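Local coordinates for insecticidal crystal protein Cry7Cal (Bacillus thuringiensis, PDB 5ZI1) that is an insecticidal toxin active against locusts that probably binds gut-cell receptors and forms pores, this chain being the three-domain toxin portion of a longer protein, at residues Asn88-Tyr93 against Val118-Leu123; Tyr272-Ser277 against Ile438-Gly443; Thr531-Met536 against Phe547-Lys552. All coordinates share one frame; numbering follows the deposited sequence.

In the fold
Followed from the N terminus, the three contacts come in series, none nested in or crossing another. Contact 1 pairs the neighbouring helices 73-101 and 107-127 of the N-terminal bundle round the short turn between them, its segments 24 mostly helical residues apart. Contact 2 spans 160 residues, many of them strand, joining the loop ahead of helix 279-286 to the loop between strands 430-437 and 448-454 of the middle, sheet-built domain. Contact 3 closes a 10-residue connection at a sheet edge in the C-terminal beta sandwich. Each contact thus joins two segments of one domain. None touches another: the centres of contacts 1 and 2 lie about 53 Å apart, those of contacts 2 and 3 about 46 Å.

Contact 1. Residues Asn88-Tyr93 against Val118-Leu123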
# COMPACT_ATOMS: atom_id res chain seq x y z
N ASN A 88 1.60 -25.05 14.63
CA ASN A 88 1.02 -26.37 14.84
C ASN A 88 -0.48 -26.30 15.12
O ASN A 88 -1.21 -27.25 14.80
CB ASN A 88 1.76 -27.10 15.97
CG ASN A 88 3.08 -27.71 15.48
OD1 ASN A 88 3.09 -28.73 14.76
ND2 ASN A 88 4.20 -27.07 15.82
N ALA A 89 -0.98 -25.19 15.69
CA ALA A 89 -2.41 -25.16 15.97
C ALA A 89 -3.19 -24.88 14.70
O ALA A 89 -4.22 -25.51 14.44
CB ALA A 89 -2.73 -24.14 17.07
N LEU A 90 -2.70 -23.96 13.87
CA LEU A 90 -3.31 -23.77 12.57
C LEU A 90 -3.27 -25.05 11.74
O LEU A 90 -4.27 -25.42 11.11
CB LEU A 90 -2.64 -22.62 11.83
CG LEU A 90 -2.95 -21.26 12.43
CD1 LEU A 90 -2.01 -20.21 11.85
CD2 LEU A 90 -4.41 -20.89 12.15
N GLU A 91 -2.12 -25.73 11.71
CA GLU A 91 -2.05 -27.00 11.00
C GLU A 91 -3.15 -27.94 11.47
O GLU A 91 -3.91 -28.48 10.67
CB GLU A 91 -0.69 -27.67 11.19
CG GLU A 91 0.47 -27.00 10.49
CD GLU A 91 1.84 -27.63 10.85
OE1 GLU A 91 1.87 -28.69 11.53
OE2 GLU A 91 2.88 -27.05 10.46
N GLY A 92 -3.26 -28.11 12.79
CA GLY A 92 -4.30 -28.96 13.35
C GLY A 92 -5.70 -28.46 13.05
O GLY A 92 -6.63 -29.26 12.90
N TYR A 93 -5.88 -27.14 12.96
CA TYR A 93 -7.21 -26.63 12.65
C TYR A 93 -7.57 -26.90 11.18
O TYR A 93 -8.66 -27.41 10.89
CB TYR A 93 -7.31 -25.13 12.98
CG TYR A 93 -8.57 -24.50 12.42
CD1 TYR A 93 -9.80 -24.64 13.07
CD2 TYR A 93 -8.54 -23.80 11.22
CE1 TYR A 93 -10.96 -24.07 12.53
CE2 TYR A 93 -9.67 -23.23 10.69
CZ TYR A 93 -10.88 -23.36 11.33
OH TYR A 93 -11.99 -22.78 10.75
N VAL A 118 -11.67 -23.10 18.77
CA VAL A 118 -11.62 -22.28 19.97
C VAL A 118 -10.28 -22.47 20.68
O VAL A 118 -9.73 -21.51 21.23
CB VAL A 118 -12.81 -22.55 20.92
CG1 VAL A 118 -14.15 -22.48 20.16
CG2 VAL A 118 -12.68 -23.88 21.61
N SER A 119 -9.70 -23.66 20.62
CA SER A 119 -8.36 -23.80 21.18
C SER A 119 -7.34 -23.00 20.39
O SER A 119 -6.41 -22.44 20.98
CB SER A 119 -7.95 -25.28 21.27
OG SER A 119 -7.90 -25.88 19.99
N THR A 120 -7.49 -22.91 19.06
CA THR A 120 -6.50 -22.16 18.28
C THR A 120 -6.71 -20.66 18.46
O THR A 120 -5.74 -19.90 18.55
CB THR A 120 -6.56 -22.52 16.79
OG1 THR A 120 -6.21 -23.90 16.61
CG2 THR A 120 -5.58 -21.68 15.99
N GLU A 121 -7.97 -20.23 18.54
CA GLU A 121 -8.25 -18.81 18.72
C GLU A 121 -7.80 -18.33 20.09
O GLU A 121 -7.35 -17.18 20.24
CB GLU A 121 -9.74 -18.55 18.47
CG GLU A 121 -10.08 -17.09 18.21
CD GLU A 121 -10.19 -16.25 19.49
OE1 GLU A 121 -10.60 -16.81 20.53
OE2 GLU A 121 -9.85 -15.03 19.45
N ASN A 122 -7.91 -19.19 21.11
CA ASN A 122 -7.36 -18.86 22.42
C ASN A 122 -5.84 -18.73 22.37
O ASN A 122 -5.28 -17.86 23.05
CB ASN A 122 -7.80 -19.89 23.46
CG ASN A 122 -9.26 -19.68 23.95
OD1 ASN A 122 -9.84 -18.59 23.80
ND2 ASN A 122 -9.85 -20.71 24.53
N LEU A 123 -5.15 -19.54 21.56
CA LEU A 123 -3.71 -19.38 21.45
C LEU A 123 -3.36 -17.98 20.96
O LEU A 123 -2.43 -17.35 21.48
CB LEU A 123 -3.09 -20.44 20.52
CG LEU A 123 -1.55 -20.49 20.58
CD1 LEU A 123 -1.08 -20.53 22.03
CD2 LEU A 123 -0.97 -21.69 19.84
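Tyr93 brings the one aromatic ring to this contact, yet it meets Thr120 through CB, 4.0 Å from Thr120 OG1, and neither a face nor an edge of the ring touches residues 118-123. With CG anti to the backbone N (chi1 169°), the ring is carried past Thr120 toward Val113 and Phe117 of helix 107-127 and Trp165 of helix 141-165, and its hydroxyl is hydrogen-bonded to Asn157. The main work falls to Thr120 and Ala89. Ala89 CB sits between the two branches of the threonine, 3.5 Å from Thr120 OG1 and 3.9 Å from Thr120 CG2. The methyl branch also meets Leu90, whose CD2 comes to 4.1 Å from Thr120 CG2, the two side chains crossing at about a right angle. One turn further on, Leu123 CD2 touches Ala89 CB at 4.1 Å. An axis separation of 9.5 Å and an angle of 158° mark ordinary, nearly antiparallel packing within the helical bundle of the N-terminal Cry domain, with Ala89 CA and Thr120 CA nearest at 5.6 Å. Thr120 OG1 is hydrogen-bonded to Arg116 O, a turn back in its own helix, and its 3.4 Å approach to Ala89 O is packing without a hydrogen bond. The chemistry is thus essentially apolar: the hydroxyl is satisfied inside its helix, and the two segments cohere by van der Waals contact.

Contact 2. Residues Tyr272-Ser277 against Ile438-Gly443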
# COMPACT_ATOMS: atom_id res chain seq x y z
N TYR A 272 25.22 11.57 0.36
CA TYR A 272 24.47 12.08 1.52
C TYR A 272 24.92 13.49 1.93
O TYR A 272 24.08 14.38 2.13
CB TYR A 272 24.60 11.14 2.72
CG TYR A 272 24.28 9.70 2.45
CD1 TYR A 272 23.05 9.32 1.94
CD2 TYR A 272 25.22 8.70 2.71
CE1 TYR A 272 22.76 7.99 1.70
CE2 TYR A 272 24.94 7.36 2.47
CZ TYR A 272 23.71 7.02 1.96
OH TYR A 272 23.43 5.70 1.72
N GLY A 273 26.23 13.71 2.05
CA GLY A 273 26.74 15.02 2.44
C GLY A 273 26.30 16.16 1.55
O GLY A 273 26.30 17.31 1.98
N ALA A 274 25.90 15.86 0.30
CA ALA A 274 25.43 16.89 -0.62
C ALA A 274 23.96 17.25 -0.45
O ALA A 274 23.54 18.32 -0.91
CB ALA A 274 25.69 16.46 -2.06
N ALA A 275 23.17 16.40 0.21
CA ALA A 275 21.77 16.72 0.44
C ALA A 275 21.62 17.88 1.43
O ALA A 275 22.55 18.24 2.16
CB ALA A 275 21.01 15.50 0.98
N SER A 276 20.42 18.47 1.42
CA SER A 276 20.06 19.52 2.38
C SER A 276 20.36 19.09 3.81
O SER A 276 20.36 17.90 4.14
CB SER A 276 18.57 19.85 2.28
OG SER A 276 18.22 20.82 3.26
N SER A 277 20.63 20.07 4.66
CA SER A 277 20.81 19.81 6.08
C SER A 277 19.49 19.82 6.84
O SER A 277 19.47 19.49 8.02
CB SER A 277 21.79 20.81 6.69
OG SER A 277 21.31 22.14 6.58
N ILE A 438 16.24 14.62 -4.84
CA ILE A 438 16.78 14.99 -3.54
C ILE A 438 17.08 16.47 -3.55
O ILE A 438 17.80 16.96 -4.43
CB ILE A 438 18.05 14.17 -3.24
CG1 ILE A 438 17.69 12.73 -2.92
CG2 ILE A 438 18.80 14.78 -2.08
CD1 ILE A 438 16.79 12.58 -1.66
N PHE A 439 16.54 17.19 -2.57
CA PHE A 439 16.87 18.59 -2.36
C PHE A 439 18.35 18.72 -2.02
O PHE A 439 18.80 18.26 -0.96
CB PHE A 439 16.02 19.16 -1.22
CG PHE A 439 15.97 20.66 -1.19
CD1 PHE A 439 17.13 21.40 -1.01
CD2 PHE A 439 14.76 21.33 -1.33
CE1 PHE A 439 17.11 22.79 -0.99
CE2 PHE A 439 14.71 22.73 -1.30
CZ PHE A 439 15.89 23.46 -1.13
N LYS A 440 19.11 19.36 -2.88
CA LYS A 440 20.56 19.41 -2.72
C LYS A 440 20.96 20.70 -2.01
O LYS A 440 20.37 21.76 -2.22
CB LYS A 440 21.26 19.30 -4.08
CG LYS A 440 22.18 18.08 -4.22
CD LYS A 440 22.40 17.60 -5.66
CE LYS A 440 22.74 18.75 -6.59
NZ LYS A 440 21.49 19.37 -7.14
N GLU A 441 21.96 20.58 -1.14
CA GLU A 441 22.52 21.73 -0.44
C GLU A 441 23.66 22.37 -1.22
O GLU A 441 23.89 23.58 -1.08
CB GLU A 441 23.04 21.31 0.94
CG GLU A 441 23.58 22.45 1.81
CD GLU A 441 23.86 21.99 3.25
OE1 GLU A 441 23.73 22.81 4.20
OE2 GLU A 441 24.21 20.80 3.46
N THR A 442 24.36 21.60 -2.04
CA THR A 442 25.50 22.13 -2.78
C THR A 442 25.66 21.41 -4.12
O THR A 442 25.20 20.28 -4.31
CB THR A 442 26.78 22.02 -1.96
OG1 THR A 442 27.76 22.93 -2.46
CG2 THR A 442 27.34 20.61 -2.04
N GLY A 443 26.34 22.08 -5.05
CA GLY A 443 26.72 21.42 -6.28
C GLY A 443 25.70 21.43 -7.41
O GLY A 443 24.90 22.35 -7.53
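The backbones of Ala275 and Lys440 form a single isolated beta bridge between two loops of the middle, sheet-built domain, their CA atoms 4.3 Å apart, flanked by two hydrogen bonds: Glu441 N to Ala274 O at 2.8 Å, with the donor in the carbonyl plane, and Ser276 N to Phe439 O at 2.9 Å, with the donor tilted 20° from that plane. Side chains fill in around this short pairing. Ala275 CB packs on Ile438 CG2 at 3.8 Å, the branch that lies anti to the isoleucine backbone N. Beside it, Ser276 CB approaches Phe439 CD1 at 3.9 Å, meeting the ring obliquely. The first carbons of Lys440 lie against the carbonyl of Ala274, Lys440 CG 3.6 Å from Ala274 O.

Glu441 reaches along the other segment. Its CG is anti to the backbone N (chi1 -176°) and the chain stays extended, which carries the carboxylate as far as Ser277. There Ser277 OG gives a weak hydrogen bond to Glu441 OE1, at 3.5 Å. Glu441 OE2 stands 3.3 Å from Ala275 O, an approach of two acceptors that would, if anything, be mildly unfavourable, so the acid is probably held loosely.

Ser276 OG is bonded to Glu278 N at the approach to helix 279-286, whose Leu281 and Ile282 pack on Ser276 and whose Ile282 also meets Ile438. Trp369 and Gln371 of strand 369-382 also touch Ala274, while Trp212 of helix 208-227 touches Ile438, bringing the N-terminal helical domain against this loop.

Contact 3. Residues Thr531-Met536 against Phe547-Lys552; sequences TGDGVM and FTATMK
Gly534 O accepts the shortest sound bond of the contact, from Phe547 N at 2.7 Å, with an N-H...O angle of 169°. Its partner runs the opposite way, Gly534 N to Phe547 O at 3.0 Å, and together they make an antiparallel hydrogen-bonded pair. Phe547 then turns its ring back over the glycine: chi1 of 61° sets CG between the backbone N and the carbonyl carbon, and Gly534 CA lies 3.8 Å from the ring centroid, 25° off the normal. This CH-pi contact, an aromatic ring laid over a cross-strand glycine, is the arrangement known as aromatic rescue. Met536 N lies at the ring edge, and Met536 CB reaches Phe547 CD2 at 4.2 Å.

Past the bridge the pairing weakens. Ala549 N gives only a weak hydrogen bond to Asp533 OD1, at 3.4 Å, and also donates to a water 3.2 Å from Ala549 N. Further out, Thr531 CA makes a CA-H...O contact of 3.3 Å with Met551 O, while the hydroxyl of Thr531 is bonded to Thr589 N.

Leu562 and Ile590 also pack on Phe547, placing the ring inside the beta sandwich of the C-terminal domain. Strong bonds between the two segments therefore concentrate at Gly534 and Phe547, where the glycine's bare backbone lets the ring lie close, whereas their outer part meets through a weak N-H...O bond, CA-H...O contacts and apolar touches.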
# COMPACT_ATOMS: atom_id res chain seq x y z
N THR A 531 -17.62 14.35 11.69
CA THR A 531 -17.73 15.03 12.98
C THR A 531 -19.12 15.61 13.22
O THR A 531 -19.35 16.20 14.29
CB THR A 531 -16.70 16.16 13.08
OG1 THR A 531 -16.87 17.03 11.95
CG2 THR A 531 -15.28 15.60 13.08
N GLY A 532 -20.02 15.47 12.26
CA GLY A 532 -21.38 15.97 12.41
C GLY A 532 -22.28 15.25 11.43
O GLY A 532 -21.85 14.39 10.66
N ASP A 533 -23.55 15.65 11.46
CA ASP A 533 -24.60 15.02 10.68
C ASP A 533 -24.72 15.69 9.31
O ASP A 533 -24.41 16.87 9.15
CB ASP A 533 -25.95 15.11 11.42
CG ASP A 533 -25.84 14.77 12.91
OD1 ASP A 533 -24.96 13.96 13.31
OD2 ASP A 533 -26.66 15.30 13.70
N GLY A 534 -25.22 14.94 8.34
CA GLY A 534 -25.54 15.55 7.06
C GLY A 534 -26.15 14.56 6.10
O GLY A 534 -26.58 13.47 6.49
N VAL A 535 -26.16 14.96 4.82
CA VAL A 535 -26.85 14.22 3.76
C VAL A 535 -25.90 14.06 2.58
O VAL A 535 -25.28 15.03 2.14
CB VAL A 535 -28.15 14.92 3.34
CG1 VAL A 535 -28.76 14.24 2.14
CG2 VAL A 535 -29.14 14.92 4.49
N MET A 536 -25.79 12.84 2.07
CA MET A 536 -24.91 12.49 0.97
C MET A 536 -25.74 12.01 -0.22
O MET A 536 -26.89 11.59 -0.07
CB MET A 536 -23.90 11.41 1.41
CG MET A 536 -22.66 11.26 0.53
SD MET A 536 -21.51 9.98 1.13
CE MET A 536 -20.95 10.73 2.67
N PHE A 547 -26.63 10.85 7.02
CA PHE A 547 -25.63 10.17 7.84
C PHE A 547 -25.40 10.90 9.16
O PHE A 547 -25.53 12.13 9.25
CB PHE A 547 -24.26 10.06 7.14
CG PHE A 547 -23.64 11.39 6.80
CD1 PHE A 547 -22.81 12.03 7.70
CD2 PHE A 547 -23.92 12.00 5.60
CE1 PHE A 547 -22.27 13.28 7.39
CE2 PHE A 547 -23.39 13.24 5.28
CZ PHE A 547 -22.56 13.87 6.17
N THR A 548 -24.98 10.14 10.17
CA THR A 548 -24.68 10.69 11.49
C THR A 548 -23.17 10.73 11.74
O THR A 548 -22.37 10.15 11.00
CB THR A 548 -25.34 9.87 12.59
OG1 THR A 548 -24.87 8.51 12.50
CG2 THR A 548 -26.88 9.91 12.47
N ALA A 549 -22.81 11.43 12.81
CA ALA A 549 -21.42 11.59 13.19
C ALA A 549 -20.82 10.26 13.62
O ALA A 549 -21.50 9.39 14.15
CB ALA A 549 -21.29 12.60 14.32
N THR A 550 -19.53 10.11 13.34
CA THR A 550 -18.80 8.95 13.83
C THR A 550 -17.72 9.30 14.83
O THR A 550 -17.14 8.39 15.43
CB THR A 550 -18.18 8.19 12.65
OG1 THR A 550 -17.14 8.99 12.06
CG2 THR A 550 -19.27 7.89 11.60
N MET A 551 -17.44 10.58 15.04
CA MET A 551 -16.28 11.01 15.80
C MET A 551 -16.49 12.46 16.18
O MET A 551 -17.34 13.16 15.62
CB MET A 551 -15.00 10.87 14.97
CG MET A 551 -15.11 11.55 13.63
SD MET A 551 -13.60 11.50 12.63
CE MET A 551 -12.46 12.32 13.75
N LYS A 552 -15.70 12.91 17.15
CA LYS A 552 -15.67 14.31 17.56
C LYS A 552 -14.49 15.00 16.89
O LYS A 552 -13.48 14.37 16.58
CB LYS A 552 -15.57 14.43 19.09
CG LYS A 552 -16.69 13.75 19.86
CD LYS A 552 -16.49 13.88 21.37
CE LYS A 552 -17.50 14.84 22.01
NZ LYS A 552 -16.99 15.43 23.29
O HOH W 1 -24.51 12.54 15.28